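Local atomic coordinates of nitrite oxidoreductase subunit A (Kuenenia stuttgartiensis, PDB entry 7B04), a protein that belongs to the molybdopterin oxidoreductase family and holds an iron/sulfur cluster, a molybdenum atom and two MD1 molecules. Residues 99-104 / 800-805; 577-582 / 598-603; 866-871 / 889-894; 299-304 / 516-521; 202-207 / 645-650. All coordinates share one frame; numbering follows the deposited sequence.

Contact 1: 99-104 / 800-805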
# COMPACT_ATOMS: atom_id res chain seq x y z
N SER B 99 6.35 6.16 26.82
CA SER B 99 7.39 6.16 27.85
C SER B 99 7.53 4.75 28.43
O SER B 99 6.68 3.88 28.17
CB SER B 99 7.08 7.21 28.92
OG SER B 99 5.96 6.81 29.68
N ASP B 100 8.56 4.56 29.22
CA ASP B 100 8.85 3.26 29.87
C ASP B 100 8.74 3.41 31.38
O ASP B 100 8.58 4.51 31.85
CB ASP B 100 10.20 2.73 29.42
CG ASP B 100 11.34 3.60 29.87
OD1 ASP B 100 12.22 3.84 29.08
OD2 ASP B 100 11.35 3.97 31.01
N LEU B 101 9.07 2.34 32.09
CA LEU B 101 9.04 2.28 33.56
C LEU B 101 9.98 3.33 34.14
O LEU B 101 9.62 3.93 35.12
CB LEU B 101 9.62 0.93 33.97
CG LEU B 101 8.66 -0.25 34.03
CD1 LEU B 101 9.44 -1.52 33.92
CD2 LEU B 101 7.90 -0.24 35.32
N TYR B 102 11.15 3.48 33.54
CA TYR B 102 12.18 4.39 34.09
C TYR B 102 11.81 5.85 33.88
O TYR B 102 12.50 6.69 34.43
CB TYR B 102 13.53 4.04 33.49
CG TYR B 102 14.00 2.66 33.85
CD1 TYR B 102 14.63 2.42 35.04
CD2 TYR B 102 13.76 1.60 33.01
CE1 TYR B 102 15.05 1.15 35.37
CE2 TYR B 102 14.17 0.33 33.32
CZ TYR B 102 14.82 0.10 34.51
OH TYR B 102 15.21 -1.16 34.82
N GLY B 103 10.83 6.12 33.03
CA GLY B 103 10.42 7.51 32.76
C GLY B 103 11.01 8.04 31.49
O GLY B 103 10.81 9.21 31.21
N ASN B 104 11.74 7.22 30.76
CA ASN B 104 12.31 7.68 29.47
C ASN B 104 11.17 7.80 28.48
O ASN B 104 10.26 7.00 28.54
CB ASN B 104 13.47 6.78 29.05
CG ASN B 104 14.49 6.69 30.15
OD1 ASN B 104 14.85 7.70 30.72
ND2 ASN B 104 14.95 5.50 30.44
N MET B 800 6.88 1.20 26.60
CA MET B 800 8.08 0.86 25.86
C MET B 800 8.82 -0.27 26.56
O MET B 800 9.16 -0.15 27.74
CB MET B 800 9.00 2.08 25.69
CG MET B 800 8.42 3.19 24.83
SD MET B 800 9.67 4.34 24.22
CE MET B 800 10.18 5.12 25.75
N LEU B 801 9.06 -1.35 25.83
CA LEU B 801 9.83 -2.46 26.37
C LEU B 801 11.28 -2.04 26.63
O LEU B 801 11.80 -1.10 26.02
CB LEU B 801 9.72 -3.68 25.45
CG LEU B 801 9.83 -3.42 23.95
CD1 LEU B 801 11.23 -3.05 23.66
CD2 LEU B 801 9.45 -4.62 23.09
N LEU B 802 11.92 -2.73 27.57
CA LEU B 802 13.22 -2.34 28.11
C LEU B 802 14.37 -3.10 27.45
O LEU B 802 14.64 -4.25 27.81
CB LEU B 802 13.22 -2.54 29.63
CG LEU B 802 11.96 -1.97 30.29
CD1 LEU B 802 11.89 -2.33 31.76
CD2 LEU B 802 11.86 -0.46 30.09
N PHE B 803 14.97 -2.49 26.42
CA PHE B 803 16.30 -2.83 25.91
C PHE B 803 17.33 -1.98 26.67
O PHE B 803 16.98 -1.17 27.54
CB PHE B 803 16.41 -2.58 24.41
CG PHE B 803 15.44 -3.36 23.59
CD1 PHE B 803 15.37 -4.74 23.65
CD2 PHE B 803 14.61 -2.69 22.71
CE1 PHE B 803 14.46 -5.43 22.87
CE2 PHE B 803 13.72 -3.37 21.92
CZ PHE B 803 13.63 -4.73 22.01
N ARG B 804 18.58 -2.17 26.30
CA ARG B 804 19.66 -1.33 26.87
C ARG B 804 19.58 0.08 26.32
O ARG B 804 19.92 0.98 27.05
CB ARG B 804 21.03 -1.99 26.86
CG ARG B 804 21.66 -1.99 28.24
CD ARG B 804 22.87 -2.87 28.39
NE ARG B 804 24.02 -2.07 28.76
CZ ARG B 804 24.08 -1.31 29.83
NH1 ARG B 804 25.18 -0.62 30.07
NH2 ARG B 804 23.06 -1.25 30.65
N THR B 805 19.21 0.27 25.06
CA THR B 805 19.16 1.66 24.56
C THR B 805 17.82 1.97 23.91
O THR B 805 17.22 1.08 23.36
CB THR B 805 20.24 1.91 23.52
OG1 THR B 805 19.90 1.13 22.38
CG2 THR B 805 21.61 1.53 24.01

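Contact 2: 577-582 / 598-603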
# COMPACT_ATOMS: atom_id res chain seq x y z
N SER B 577 15.18 -12.75 35.01
CA SER B 577 13.87 -12.43 34.45
C SER B 577 12.87 -13.57 34.66
O SER B 577 11.85 -13.39 35.33
CB SER B 577 14.00 -12.10 32.96
OG SER B 577 14.25 -13.28 32.21
N GLY B 578 13.15 -14.74 34.10
CA GLY B 578 12.21 -15.84 34.19
C GLY B 578 12.04 -16.59 32.89
O GLY B 578 12.91 -16.56 32.00
N PRO B 579 10.92 -17.30 32.75
CA PRO B 579 10.71 -18.13 31.56
C PRO B 579 10.40 -17.34 30.30
O PRO B 579 10.63 -17.86 29.20
CB PRO B 579 9.52 -19.01 31.95
CG PRO B 579 8.75 -18.16 32.91
CD PRO B 579 9.77 -17.35 33.67
N GLY B 580 9.91 -16.12 30.42
CA GLY B 580 9.62 -15.32 29.23
C GLY B 580 8.53 -15.94 28.39
O GLY B 580 7.45 -16.30 28.88
N PHE B 581 8.81 -16.06 27.09
CA PHE B 581 7.84 -16.59 26.15
C PHE B 581 7.48 -18.03 26.45
O PHE B 581 6.37 -18.48 26.13
CB PHE B 581 8.38 -16.45 24.72
CG PHE B 581 7.40 -16.83 23.65
CD1 PHE B 581 6.33 -16.00 23.35
CD2 PHE B 581 7.56 -18.00 22.94
CE1 PHE B 581 5.43 -16.35 22.35
CE2 PHE B 581 6.67 -18.35 21.94
CZ PHE B 581 5.61 -17.53 21.65
N TYR B 582 8.39 -18.79 27.07
CA TYR B 582 8.11 -20.18 27.40
C TYR B 582 6.97 -20.30 28.41
O TYR B 582 6.31 -21.34 28.47
CB TYR B 582 9.36 -20.86 27.96
CG TYR B 582 10.48 -21.03 26.96
CD1 TYR B 582 10.36 -21.93 25.90
CD2 TYR B 582 11.66 -20.31 27.07
CE1 TYR B 582 11.38 -22.10 24.98
CE2 TYR B 582 12.69 -20.47 26.16
CZ TYR B 582 12.54 -21.36 25.12
OH TYR B 582 13.57 -21.52 24.21
N ALA B 598 -0.02 -15.57 40.14
CA ALA B 598 1.18 -16.37 40.00
C ALA B 598 2.31 -15.56 39.36
O ALA B 598 2.16 -15.06 38.24
CB ALA B 598 0.88 -17.60 39.15
N SER B 599 3.43 -15.43 40.07
CA SER B 599 4.63 -14.89 39.44
C SER B 599 5.08 -15.82 38.32
O SER B 599 4.91 -17.04 38.40
CB SER B 599 5.75 -14.71 40.46
OG SER B 599 6.94 -14.27 39.84
N ALA B 600 5.66 -15.24 37.27
CA ALA B 600 6.09 -16.03 36.12
C ALA B 600 7.16 -17.05 36.49
O ALA B 600 7.35 -18.02 35.75
CB ALA B 600 6.61 -15.12 35.01
N LYS B 601 7.85 -16.87 37.61
CA LYS B 601 8.83 -17.84 38.07
C LYS B 601 8.19 -18.99 38.84
O LYS B 601 8.86 -20.00 39.08
CB LYS B 601 9.89 -17.16 38.93
CG LYS B 601 10.82 -16.25 38.15
CD LYS B 601 11.89 -15.64 39.04
CE LYS B 601 12.81 -14.73 38.25
NZ LYS B 601 13.86 -14.12 39.11
N ASP B 602 6.93 -18.86 39.23
CA ASP B 602 6.18 -19.94 39.86
C ASP B 602 5.56 -20.89 38.84
O ASP B 602 4.82 -21.79 39.23
CB ASP B 602 5.08 -19.37 40.76
CG ASP B 602 5.63 -18.58 41.93
OD1 ASP B 602 6.74 -18.90 42.40
OD2 ASP B 602 4.94 -17.63 42.37
N LEU B 603 5.85 -20.70 37.55
CA LEU B 603 5.28 -21.53 36.50
C LEU B 603 6.19 -22.72 36.22
O LEU B 603 7.42 -22.59 36.22
CB LEU B 603 5.08 -20.72 35.22
CG LEU B 603 4.10 -19.55 35.26
CD1 LEU B 603 4.15 -18.76 33.96
CD2 LEU B 603 2.69 -20.05 35.54

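Contact 3: 866-871 / 889-894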
# COMPACT_ATOMS: atom_id res chain seq x y z
N PRO B 866 42.51 -22.68 -3.54
CA PRO B 866 42.81 -24.08 -3.19
C PRO B 866 42.36 -24.46 -1.80
O PRO B 866 42.44 -25.64 -1.44
CB PRO B 866 44.34 -24.16 -3.33
CG PRO B 866 44.80 -22.76 -3.08
CD PRO B 866 43.73 -21.87 -3.66
N TYR B 867 41.90 -23.50 -1.01
CA TYR B 867 41.42 -23.74 0.34
C TYR B 867 39.91 -23.95 0.40
O TYR B 867 39.36 -24.15 1.49
CB TYR B 867 41.84 -22.58 1.24
CG TYR B 867 43.33 -22.33 1.13
CD1 TYR B 867 44.22 -23.39 1.11
CD2 TYR B 867 43.83 -21.04 0.99
CE1 TYR B 867 45.58 -23.18 0.98
CE2 TYR B 867 45.19 -20.82 0.85
CZ TYR B 867 46.06 -21.90 0.86
OH TYR B 867 47.42 -21.69 0.73
N ILE B 868 39.23 -23.88 -0.74
CA ILE B 868 37.86 -24.34 -0.88
C ILE B 868 37.93 -25.73 -1.49
O ILE B 868 38.35 -25.88 -2.64
CB ILE B 868 37.02 -23.38 -1.75
CG1 ILE B 868 36.97 -21.99 -1.12
CG2 ILE B 868 35.62 -23.94 -1.94
CD1 ILE B 868 36.40 -20.93 -2.04
N ARG B 869 37.52 -26.74 -0.74
CA ARG B 869 37.62 -28.14 -1.17
C ARG B 869 36.26 -28.80 -1.00
O ARG B 869 36.06 -29.61 -0.09
CB ARG B 869 38.70 -28.89 -0.40
CG ARG B 869 39.81 -28.01 0.13
CD ARG B 869 41.13 -28.74 0.17
NE ARG B 869 42.20 -27.90 0.70
CZ ARG B 869 42.91 -28.19 1.78
NH1 ARG B 869 42.67 -29.30 2.46
NH2 ARG B 869 43.86 -27.36 2.19
N PRO B 870 35.31 -28.48 -1.87
CA PRO B 870 33.96 -29.02 -1.71
C PRO B 870 33.87 -30.43 -2.25
O PRO B 870 34.78 -30.97 -2.88
CB PRO B 870 33.10 -28.07 -2.55
CG PRO B 870 34.01 -27.63 -3.63
CD PRO B 870 35.39 -27.55 -3.01
N ASP B 871 32.73 -31.08 -1.98
CA ASP B 871 32.51 -32.44 -2.55
C ASP B 871 31.39 -32.26 -3.56
O ASP B 871 30.41 -31.67 -3.19
CB ASP B 871 32.20 -33.48 -1.47
CG ASP B 871 31.76 -34.83 -2.02
OD1 ASP B 871 31.51 -34.91 -3.19
OD2 ASP B 871 31.67 -35.78 -1.25
N ASN B 889 28.13 -29.18 -5.51
CA ASN B 889 29.12 -28.21 -5.04
C ASN B 889 30.39 -28.38 -5.86
O ASN B 889 31.34 -29.06 -5.47
CB ASN B 889 29.37 -28.40 -3.55
CG ASN B 889 28.14 -28.14 -2.71
OD1 ASN B 889 27.43 -27.17 -2.92
ND2 ASN B 889 27.89 -29.02 -1.75
N ILE B 890 30.41 -27.74 -7.03
CA ILE B 890 31.54 -27.81 -7.95
C ILE B 890 32.24 -26.46 -7.97
O ILE B 890 31.62 -25.43 -8.26
CB ILE B 890 31.10 -28.22 -9.36
CG1 ILE B 890 30.77 -29.72 -9.39
CG2 ILE B 890 32.18 -27.90 -10.38
CD1 ILE B 890 30.31 -30.22 -10.73
N LYS B 891 33.54 -26.46 -7.67
CA LYS B 891 34.35 -25.26 -7.77
C LYS B 891 34.77 -25.03 -9.22
O LYS B 891 35.12 -25.98 -9.93
CB LYS B 891 35.58 -25.37 -6.87
CG LYS B 891 36.47 -24.14 -6.85
CD LYS B 891 37.52 -24.23 -5.76
CE LYS B 891 38.58 -25.28 -6.08
NZ LYS B 891 39.66 -25.33 -5.06
N LYS B 892 34.72 -23.77 -9.65
CA LYS B 892 35.01 -23.43 -11.03
C LYS B 892 35.42 -21.96 -11.09
O LYS B 892 34.88 -21.14 -10.35
CB LYS B 892 33.80 -23.69 -11.94
CG LYS B 892 34.12 -23.71 -13.42
CD LYS B 892 32.88 -24.07 -14.24
CE LYS B 892 32.50 -25.53 -14.06
NZ LYS B 892 33.48 -26.45 -14.71
N SER B 893 36.37 -21.64 -11.96
CA SER B 893 36.82 -20.26 -12.08
C SER B 893 35.78 -19.42 -12.79
O SER B 893 34.91 -19.92 -13.51
CB SER B 893 38.15 -20.19 -12.84
OG SER B 893 37.96 -20.42 -14.22
N TRP B 894 35.87 -18.10 -12.58
CA TRP B 894 34.88 -17.20 -13.19
C TRP B 894 34.98 -17.23 -14.71
O TRP B 894 33.96 -17.17 -15.40
CB TRP B 894 35.04 -15.78 -12.67
CG TRP B 894 34.21 -14.80 -13.47
CD1 TRP B 894 34.67 -13.72 -14.17
CD2 TRP B 894 32.78 -14.84 -13.68
NE1 TRP B 894 33.63 -13.08 -14.78
CE2 TRP B 894 32.46 -13.74 -14.50
CE3 TRP B 894 31.75 -15.68 -13.25
CZ2 TRP B 894 31.15 -13.46 -14.90
CZ3 TRP B 894 30.45 -15.40 -13.65
CH2 TRP B 894 30.17 -14.30 -14.47

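Contact 4: 299-304 / 516-521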
# COMPACT_ATOMS: atom_id res chain seq x y z
N SER B 299 22.41 7.42 10.61
CA SER B 299 23.37 6.99 9.60
C SER B 299 23.74 8.15 8.68
O SER B 299 22.89 8.98 8.34
CB SER B 299 22.81 5.83 8.79
OG SER B 299 22.57 4.69 9.60
N LYS B 300 25.01 8.19 8.28
CA LYS B 300 25.49 9.21 7.34
C LYS B 300 25.83 8.68 5.95
O LYS B 300 25.84 9.46 5.00
CB LYS B 300 26.70 9.94 7.93
CG LYS B 300 26.35 10.67 9.22
CD LYS B 300 25.17 11.61 9.01
CE LYS B 300 24.74 12.29 10.31
NZ LYS B 300 23.52 13.13 10.13
N LEU B 301 26.14 7.39 5.81
CA LEU B 301 26.10 6.74 4.50
C LEU B 301 25.30 5.46 4.67
O LEU B 301 25.76 4.51 5.32
CB LEU B 301 27.49 6.44 3.94
CG LEU B 301 27.38 5.59 2.66
CD1 LEU B 301 27.23 6.45 1.42
CD2 LEU B 301 28.56 4.64 2.51
N LEU B 302 24.13 5.44 4.07
CA LEU B 302 23.16 4.37 4.25
C LEU B 302 23.03 3.57 2.96
O LEU B 302 22.66 4.12 1.92
CB LEU B 302 21.82 4.97 4.66
CG LEU B 302 20.75 3.92 4.79
CD1 LEU B 302 21.27 2.98 5.81
CD2 LEU B 302 19.60 4.63 5.34
N ILE B 303 23.29 2.26 3.05
CA ILE B 303 23.33 1.38 1.88
C ILE B 303 22.15 0.42 1.93
O ILE B 303 21.88 -0.19 2.97
CB ILE B 303 24.67 0.62 1.82
CG1 ILE B 303 25.83 1.60 1.65
CG2 ILE B 303 24.65 -0.40 0.69
CD1 ILE B 303 27.18 1.00 1.95
N GLN B 304 21.47 0.28 0.79
CA GLN B 304 20.28 -0.55 0.66
C GLN B 304 20.53 -1.51 -0.50
O GLN B 304 20.76 -1.07 -1.63
CB GLN B 304 19.03 0.30 0.38
CG GLN B 304 18.33 0.85 1.61
CD GLN B 304 17.65 2.19 1.35
OE1 GLN B 304 18.15 3.01 0.58
NE2 GLN B 304 16.49 2.40 1.96
N ALA B 516 34.73 3.63 3.28
CA ALA B 516 35.99 3.84 3.97
C ALA B 516 36.17 5.27 4.50
O ALA B 516 36.96 5.46 5.43
CB ALA B 516 37.16 3.48 3.06
N THR B 517 35.49 6.27 3.93
CA THR B 517 35.64 7.66 4.36
C THR B 517 34.52 8.15 5.28
O THR B 517 34.63 9.25 5.83
CB THR B 517 35.78 8.62 3.17
OG1 THR B 517 34.48 9.07 2.74
CG2 THR B 517 36.61 8.05 2.03
N ILE B 518 33.42 7.41 5.41
CA ILE B 518 32.27 7.85 6.19
C ILE B 518 32.03 6.94 7.40
O ILE B 518 32.22 5.72 7.34
CB ILE B 518 30.99 7.92 5.33
CG1 ILE B 518 31.28 8.72 4.06
CG2 ILE B 518 29.85 8.56 6.11
CD1 ILE B 518 30.06 9.23 3.34
N LYS B 519 31.66 7.57 8.53
CA LYS B 519 31.15 6.92 9.74
C LYS B 519 29.90 7.68 10.19
O LYS B 519 29.91 8.92 10.13
CB LYS B 519 32.21 6.93 10.85
CG LYS B 519 33.22 5.79 10.75
CD LYS B 519 33.68 5.31 12.12
CE LYS B 519 34.73 4.21 12.01
NZ LYS B 519 34.89 3.50 13.31
N PRO B 520 28.83 7.00 10.64
CA PRO B 520 28.47 5.59 10.56
C PRO B 520 28.00 5.15 9.20
O PRO B 520 27.36 5.91 8.46
CB PRO B 520 27.30 5.49 11.56
CG PRO B 520 27.43 6.69 12.44
CD PRO B 520 27.85 7.73 11.46
N VAL B 521 28.37 3.93 8.84
CA VAL B 521 27.94 3.29 7.60
C VAL B 521 27.00 2.16 7.99
O VAL B 521 27.30 1.40 8.92
CB VAL B 521 29.14 2.76 6.80
CG1 VAL B 521 28.69 1.76 5.73
CG2 VAL B 521 29.92 3.91 6.18

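Contact 5: 202-207 / 645-650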
# COMPACT_ATOMS: atom_id res chain seq x y z
N ILE B 202 4.36 -45.62 6.14
CA ILE B 202 5.34 -46.18 5.22
C ILE B 202 4.64 -46.67 3.95
O ILE B 202 5.22 -46.62 2.86
CB ILE B 202 6.12 -47.31 5.91
CG1 ILE B 202 6.99 -46.74 7.04
CG2 ILE B 202 6.99 -48.07 4.92
CD1 ILE B 202 8.10 -45.84 6.56
N ASP B 203 3.39 -47.11 4.06
CA ASP B 203 2.65 -47.53 2.88
C ASP B 203 2.26 -46.35 2.00
O ASP B 203 2.09 -46.51 0.78
CB ASP B 203 1.39 -48.30 3.29
CG ASP B 203 1.71 -49.64 3.92
OD1 ASP B 203 2.76 -50.23 3.58
OD2 ASP B 203 0.91 -50.11 4.77
N GLN B 204 2.13 -45.16 2.58
CA GLN B 204 1.77 -43.98 1.81
C GLN B 204 2.97 -43.32 1.13
O GLN B 204 2.77 -42.47 0.26
CB GLN B 204 1.05 -42.97 2.71
CG GLN B 204 -0.29 -43.47 3.21
CD GLN B 204 -0.96 -42.51 4.17
OE1 GLN B 204 -0.41 -41.45 4.48
NE2 GLN B 204 -2.14 -42.87 4.65
N GLY B 205 4.19 -43.67 1.51
CA GLY B 205 5.37 -43.18 0.84
C GLY B 205 6.24 -42.23 1.64
O GLY B 205 7.21 -41.70 1.09
N TYR B 206 5.94 -42.00 2.91
CA TYR B 206 6.74 -41.10 3.71
C TYR B 206 8.08 -41.76 4.07
O TYR B 206 8.13 -42.97 4.32
CB TYR B 206 6.00 -40.70 4.99
CG TYR B 206 4.77 -39.86 4.74
CD1 TYR B 206 4.87 -38.49 4.51
CD2 TYR B 206 3.50 -40.43 4.74
CE1 TYR B 206 3.75 -37.72 4.29
CE2 TYR B 206 2.37 -39.66 4.51
CZ TYR B 206 2.50 -38.31 4.29
OH TYR B 206 1.38 -37.54 4.07
N PRO B 207 9.17 -40.99 4.09
CA PRO B 207 10.47 -41.57 4.46
C PRO B 207 10.46 -42.11 5.89
O PRO B 207 9.70 -41.66 6.75
CB PRO B 207 11.43 -40.38 4.32
CG PRO B 207 10.74 -39.44 3.40
CD PRO B 207 9.28 -39.58 3.70
N PRO B 645 5.22 -36.42 9.15
CA PRO B 645 4.09 -36.31 8.22
C PRO B 645 2.99 -35.40 8.75
O PRO B 645 2.71 -35.38 9.95
CB PRO B 645 3.60 -37.76 8.09
CG PRO B 645 4.79 -38.59 8.42
CD PRO B 645 5.53 -37.82 9.47
N THR B 646 2.38 -34.64 7.85
CA THR B 646 1.26 -33.76 8.18
C THR B 646 -0.03 -34.47 7.81
O THR B 646 -0.25 -34.79 6.63
CB THR B 646 1.35 -32.41 7.47
OG1 THR B 646 2.63 -31.82 7.71
CG2 THR B 646 0.25 -31.48 7.95
N LYS B 647 -0.87 -34.72 8.80
CA LYS B 647 -2.17 -35.34 8.61
C LYS B 647 -3.32 -34.47 9.11
O LYS B 647 -4.43 -34.57 8.59
CB LYS B 647 -2.22 -36.70 9.30
CG LYS B 647 -1.34 -37.74 8.64
CD LYS B 647 -1.85 -38.06 7.25
CE LYS B 647 -1.03 -39.16 6.60
NZ LYS B 647 -1.54 -39.49 5.24
N VAL B 648 -3.07 -33.63 10.11
CA VAL B 648 -4.02 -32.63 10.57
C VAL B 648 -3.29 -31.30 10.63
O VAL B 648 -2.10 -31.25 10.98
CB VAL B 648 -4.63 -32.98 11.95
CG1 VAL B 648 -5.74 -32.01 12.30
CG2 VAL B 648 -5.15 -34.40 11.96
N LEU B 649 -3.99 -30.22 10.29
CA LEU B 649 -3.37 -28.91 10.18
C LEU B 649 -4.39 -27.86 10.60
O LEU B 649 -5.56 -27.92 10.19
CB LEU B 649 -2.89 -28.64 8.75
CG LEU B 649 -2.36 -27.24 8.45
CD1 LEU B 649 -1.20 -26.90 9.37
CD2 LEU B 649 -1.93 -27.13 6.99
N TRP B 650 -3.95 -26.90 11.42
CA TRP B 650 -4.81 -25.80 11.81
C TRP B 650 -3.96 -24.55 12.04
O TRP B 650 -2.94 -24.62 12.74
CB TRP B 650 -5.59 -26.18 13.07
CG TRP B 650 -6.50 -25.14 13.61
CD1 TRP B 650 -7.17 -24.18 12.91
CD2 TRP B 650 -6.89 -24.99 14.98
NE1 TRP B 650 -7.93 -23.43 13.77
CE2 TRP B 650 -7.78 -23.91 15.04
CE3 TRP B 650 -6.56 -25.67 16.16
CZ2 TRP B 650 -8.35 -23.48 16.24
CZ3 TRP B 650 -7.13 -25.24 17.34
CH2 TRP B 650 -8.01 -24.15 17.37

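Contact 1: 99-104 / 800-805
Met-800 and Leu-802 reach from the end of strand 798-800 and the loop after it into the turn formed by the other segment, and Asp-100 meets both of them. The backbones come closest at Asp-100 and Met-800, where Met-800 N makes a weak hydrogen bond to Ser-99 O. The flexible thioether of Met-800 lies along Ser-99 and Asn-104: a bend at chi3 (-67°) brings CE to 3.4 Å from Asn-104 O and 3.6 Å from Ser-99 CA. Leu-802 divides its work between its two methyls. Its side chain and that of Leu-101 cross at about a right angle, meeting CD1 to CD1; Leu-802 CD1 also lies 3.8 Å from Tyr-102 CE2, approaching that ring obliquely, while CD2 rests 3.7 Å from Asp-100 CB.

Asp-100 thus offers its methylene to the leucine and turns its carboxylate back on its own chain. It opens the type I turn that runs to Gly-103, and its OD2 accepts Asn-104 N at 3.3 Å from above the carboxylate plane, with weaker bonds from Tyr-102 N and Gly-103 N. A short acidic side chain suits this place because it can collect several N-H groups of one turn. The turn also faces subunit B, where His-406 bonds to Tyr-102 OH. The chemistry implies a division of labour: aspartate probably steadies the turn, while mainly apolar contacts and one weak backbone bond join the segments at the interface with subunit B.

Contact 2: 577-582 / 598-603
Gly-578 and Lys-601 bring two loop backbones within 5.5 Å, CA to CA, just before the type II' turn that runs from Pro-579 to Tyr-582. Gly-580 takes the first corner of that turn with positive phi, a conformation easy for a residue without a side chain, and Tyr-582 N closes it on Pro-579 O at 3.2 Å.

Pro-579 carries much of the packing. Its ring sets CG 3.2 Å from Ala-600 O, and its CD lies 4.1 Å from Ala-600 CB; the rigid ring and the small methyl let the two chains approach without a bulky side chain between them. Lys-601 works differently. Extended beyond CG, its aliphatic chain runs past Gly-578, and CE comes 3.4 Å from Ser-577 O. The ammonium continues to Trp-576 O, to which NZ is hydrogen-bonded, so a long, outward-lying residue fastens its own loop to the backbone ahead of the turn. Ser-577 O is itself bonded to Lys-781.

In sequence one segment runs into the short helix 582-585 and the other follows it. Asp-775 OD2, just beyond helix 767-774, accepts a hydrogen bond from Ala-600 N, while Leu-603 touches Arg-772 of that helix.

Contact 3: 866-871 / 889-894
Lys-891 NZ is gripped by two backbone carbonyls: it bonds to Ile-868 O at 2.8 Å, lying in the carbonyl plane with a C=O...N angle of 160°, and also to Asn-865 O. Its chain leaves the strand with CG anti to the backbone N (chi1 -178°) and bends at chi3 (71°), which carries CD past Ile-868 CB at 4.1 Å and delivers the ammonium to the loop. Lysine suits the place because its long chain of methylenes can lie against an isoleucine while its tip reaches two carbonyls.

Strand 890-892 is an edge of a small mixed sheet. It runs parallel to its neighbour 860-862, and the connection between the two contains helix 882-887, an order reminiscent of a beta-alpha-beta unit. Residues 866-871 belong to the long link that leaves strand 860-862 and passes beside the returning strand. Further along this segment, Pro-870 packs against the strand entrance: its CB is 3.9 Å from Asn-889 CB, and its CG is 3.5 Å from Asn-889 O. The same Asn-889 CB lies 3.5 Å from Asp-871 O, while the amide oxygen OD1 turns elsewhere, to Arg-848.

The loop is also braced internally. Arg-869 NE bonds to Pro-866 O at 3.1 Å, the oxygen lying in the guanidinium plane, and its NH2 reaches Thr-389 O. Beyond the strand, Ser-893 takes the N-cap position of helix 894-897, its OG accepting from Glu-896 N.

Contact 4: 299-304 / 516-521
Leu-301 and Val-521 form a parallel bridge, their CA atoms 5.0 Å apart, at the start of two neighbouring strands of a five-stranded parallel sheet whose strand order, 3-2-1-4-5, recalls Rossmann-like domains. Pro-520 O takes two successive N-H groups here, Leu-301 N and Lys-300 N, each at 3.3 Å. Proline cannot donate a hydrogen bond from its own N, but its carbonyl still accepts. A CA-H...O contact from Val-521 CA to Leu-301 O, 3.4 Å, adds to the pairing.

Side chains on the sheet face of Leu-301 and Val-521 lie side by side, pointing the same way, with Leu-301 CD2 4.0 Å from Val-521 CG2. Branched and aliphatic residues suit this buried layer. Ile-518 covers its margin, placing CD1 3.8 Å from Leu-301 CB and CG2 3.9 Å from Lys-300 CB.

What positions these groups is the end of helix 505-517. Ile-518 is the first residue to leave helical geometry, and a cis peptide before Pro-520 turns the chain into the strand. Beyond its methylenes, Lys-300 NZ bonds to Arg-326 O, and the lysine makes a cation-pi contact with Phe-364 of subunit B. The side chain of Ile-303 is about 9 Å from a bound MD1. At the other branch of Val-521, CG1, anti to the backbone N (chi1 164°), meets Ile-303 CD1 at 4.1 Å.

Contact 5: 202-207 / 645-650
Tyr-206 lays its ring over Pro-645; the side chain leaves its backbone toward the loop before strand 648-652 and can be followed outward from CB. CG lies 3.9 Å from Pro-645 CG, and CD1 is as near to the same ring. CE1 comes to 3.8 Å from Pro-645 CB, which sits over the centre of the aromatic face, only 11° from the ring normal: a CH-pi contact suited to proline's compact, puckered ring, whose C-H groups can point at an aromatic face. Past CZ the hydroxyl OH turns to Glu-621 in a hydrogen bond.

At the ring's edge, near its plane, Lys-647 NZ lies 3.7 Å from Tyr-206 OH, while Lys-647 CE is 4.0 Å from Tyr-206 CE2. Bent at chi2 (-66°), this lysine meets Gln-204 from the opposite direction, and NZ donates to Gln-204 OE1. The modelled length is very short, so its exact value is doubtful. Gln-204 NE2 turns instead to Tyr-192 OH.

Helix 195-204 ends here, and Lys-647 leads into strand 648-652, in the interior of a mixed sheet. The chemistry implies that the buried lysine's ammonium is probably met by several polar neighbours, the Gln-204 amide, weak bonds to Tyr-192 OH and Asn-673 O, and a long, weak ion pair with Glu-675, while one aromatic face of Tyr-206 takes the proline C-H.

Overall arrangement
Contacts 4 and 5 are buried and hold strands of two different sheets, on opposite sides of the chain's centre and about 50 Å apart between centres; contact 4 pairs strand with strand, whereas contact 5 sets a helix end against the entry of a strand. Contacts 1, 2 and 3 are partly buried and lie mostly in loops, contact 3 with an edge strand and contact 1 with the end of strand 798-800. Contacts 1 and 2 lie nearest each other of any pair, about 20 Å between centres, without touching. Backbone pairing dominates contact 4, methyl packing contact 1, and proline packing contact 2, while in contacts 3 and 5 a lysine tip bonds to an oxygen across the contact itself. Subunit B reaches contacts 1 and 4 alone.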